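Local structure of aspartate aminotransferase (Giardia lamblia, 3MEB) at residues F138-M143 with D163-K168. The protein probably catalyses the reversible, pyridoxal phosphate-dependent transfer of an amino group between L-aspartate and 2-oxoglutarate, working as a homodimer. Numbering follows the deposited sequence.
Sequences FLHLWM and DKVFNK
Two neighbouring helices of the aminotransferase fold, 127-142 and 157-166, meet near their C-terminal ends where H140 sits against V165 and F166. H140 carries the contact from its side. It leaves its helix pointing at the other one; CG is anti to the backbone N (chi1 -174°), and this lays the imidazole along the F166 ring. The methylene CB lies over one face of the F166 ring, offset toward the rim. This is a CH-pi contact, with CB 4.0 Å from the centroid of the F166 ring. Further out, the imidazole passes the benzyl group, the two side chains running in opposite directions. The imidazole and phenyl planes are inclined at 51°, an oblique pairing. H140 ND1 comes within 3.2 Å of F166 CD1. V165 adds a smaller contact, its CG1 resting 3.8 Å from H140 CB.

Both helices flank the mixed sheet that forms the core of the large domain in this aminotransferase family. L139 and M143 pack on its strands, and F166 also touches F136, one turn before H140, and stacks with Y162. No direct hydrogen bond joins the two segments. A water does so instead: it donates to F166 O at 2.6 Å and lies 3.1 Å from H140 NE2, giving both polar atoms a partner.

The helix 157-166 ends here. N167 takes a positive phi (69°), and its N still bonds back to D163 O. The D163 carboxylate receives K168 N on OD1 at 2.8 Å, through the lone pair facing away from OD2. Next to V165, K164 NZ forms a salt bridge with E137 of the second subunit.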
# COMPACT_ATOMS: atom_id res chain seq x y z
N PHE A 138 -13.88 -5.06 -4.38
CA PHE A 138 -14.53 -4.74 -5.67
C PHE A 138 -15.79 -5.59 -5.86
O PHE A 138 -16.85 -5.09 -6.20
CB PHE A 138 -13.52 -4.96 -6.80
CG PHE A 138 -14.08 -4.71 -8.19
CD1 PHE A 138 -13.99 -3.45 -8.77
CD2 PHE A 138 -14.61 -5.75 -8.94
CE1 PHE A 138 -14.46 -3.22 -10.08
CE2 PHE A 138 -15.10 -5.52 -10.25
CZ PHE A 138 -15.03 -4.25 -10.82
N LEU A 139 -15.66 -6.88 -5.64
CA LEU A 139 -16.78 -7.79 -5.83
C LEU A 139 -17.80 -7.68 -4.72
O LEU A 139 -19.02 -7.77 -4.98
CB LEU A 139 -16.28 -9.24 -5.98
CG LEU A 139 -15.43 -9.55 -7.22
CD1 LEU A 139 -14.87 -10.95 -7.18
CD2 LEU A 139 -16.24 -9.28 -8.51
N HIS A 140 -17.36 -7.49 -3.48
CA HIS A 140 -18.30 -7.39 -2.38
C HIS A 140 -19.19 -6.14 -2.50
O HIS A 140 -20.37 -6.14 -2.11
CB HIS A 140 -17.57 -7.41 -1.02
CG HIS A 140 -18.50 -7.45 0.15
ND1 HIS A 140 -19.44 -8.44 0.31
CD2 HIS A 140 -18.65 -6.61 1.20
CE1 HIS A 140 -20.10 -8.23 1.43
NE2 HIS A 140 -19.65 -7.12 1.98
N LEU A 141 -18.61 -5.07 -3.01
CA LEU A 141 -19.35 -3.83 -3.28
C LEU A 141 -20.31 -4.00 -4.45
O LEU A 141 -21.47 -3.61 -4.35
CB LEU A 141 -18.40 -2.65 -3.54
CG LEU A 141 -17.63 -2.15 -2.28
CD1 LEU A 141 -16.61 -1.07 -2.62
CD2 LEU A 141 -18.58 -1.69 -1.17
N TRP A 142 -19.84 -4.61 -5.55
CA TRP A 142 -20.65 -4.74 -6.77
C TRP A 142 -21.73 -5.82 -6.72
O TRP A 142 -22.82 -5.64 -7.28
CB TRP A 142 -19.73 -4.98 -7.96
CG TRP A 142 -20.47 -5.18 -9.29
CD1 TRP A 142 -20.49 -6.30 -10.03
CD2 TRP A 142 -21.35 -4.25 -9.92
NE1 TRP A 142 -21.28 -6.12 -11.15
CE2 TRP A 142 -21.84 -4.87 -11.09
CE3 TRP A 142 -21.74 -2.94 -9.64
CZ2 TRP A 142 -22.70 -4.22 -11.98
CZ3 TRP A 142 -22.60 -2.29 -10.50
CH2 TRP A 142 -23.08 -2.94 -11.68
N MET A 143 -21.40 -6.95 -6.11
CA MET A 143 -22.26 -8.11 -6.06
C MET A 143 -22.35 -8.62 -4.61
O MET A 143 -21.92 -9.73 -4.29
CB MET A 143 -21.83 -9.23 -7.05
CG MET A 143 -20.36 -9.66 -7.07
SD MET A 143 -19.97 -10.85 -8.41
CE MET A 143 -20.06 -9.77 -9.82
N ASP A 163 -11.77 -11.59 5.82
CA ASP A 163 -12.48 -11.10 6.99
C ASP A 163 -12.56 -9.59 7.00
O ASP A 163 -13.59 -9.00 7.34
CB ASP A 163 -11.82 -11.56 8.27
CG ASP A 163 -12.56 -11.09 9.50
OD1 ASP A 163 -13.81 -11.23 9.58
OD2 ASP A 163 -11.87 -10.60 10.41
N LYS A 164 -11.48 -8.91 6.63
CA LYS A 164 -11.55 -7.45 6.71
C LYS A 164 -12.57 -6.86 5.69
O LYS A 164 -13.18 -5.83 6.00
CB LYS A 164 -10.14 -6.83 6.55
CG LYS A 164 -10.16 -5.29 6.34
CD LYS A 164 -8.77 -4.65 6.50
CE LYS A 164 -8.80 -3.16 6.12
NZ LYS A 164 -7.56 -2.43 6.47
N VAL A 165 -12.76 -7.50 4.52
CA VAL A 165 -13.70 -6.98 3.51
C VAL A 165 -15.15 -7.41 3.81
O VAL A 165 -16.06 -6.60 3.76
CB VAL A 165 -13.29 -7.35 2.06
CG1 VAL A 165 -14.38 -6.94 1.01
CG2 VAL A 165 -11.91 -6.69 1.71
N PHE A 166 -15.35 -8.68 4.13
CA PHE A 166 -16.70 -9.26 4.12
C PHE A 166 -17.26 -9.36 5.53
O PHE A 166 -18.46 -9.32 5.69
CB PHE A 166 -16.69 -10.66 3.54
CG PHE A 166 -16.51 -10.73 2.05
CD1 PHE A 166 -17.60 -10.89 1.21
CD2 PHE A 166 -15.25 -10.67 1.50
CE1 PHE A 166 -17.44 -10.97 -0.17
CE2 PHE A 166 -15.06 -10.76 0.13
CZ PHE A 166 -16.16 -10.91 -0.72
N ASN A 167 -16.36 -9.45 6.52
CA ASN A 167 -16.71 -9.81 7.91
C ASN A 167 -17.13 -11.28 7.96
O ASN A 167 -18.29 -11.62 7.68
CB ASN A 167 -17.79 -8.87 8.51
CG ASN A 167 -18.09 -9.15 10.01
OD1 ASN A 167 -18.18 -10.30 10.45
ND2 ASN A 167 -18.31 -8.08 10.77
N LYS A 168 -16.16 -12.13 8.31
CA LYS A 168 -16.36 -13.57 8.52
C LYS A 168 -17.61 -13.95 9.25
O LYS A 168 -18.19 -14.99 8.95
CB LYS A 168 -15.22 -14.19 9.35
CG LYS A 168 -14.01 -14.59 8.56
CD LYS A 168 -13.38 -15.89 9.10
CE LYS A 168 -12.68 -15.73 10.44
NZ LYS A 168 -11.48 -16.60 10.42
O HOH W 1 -20.21 -7.61 4.97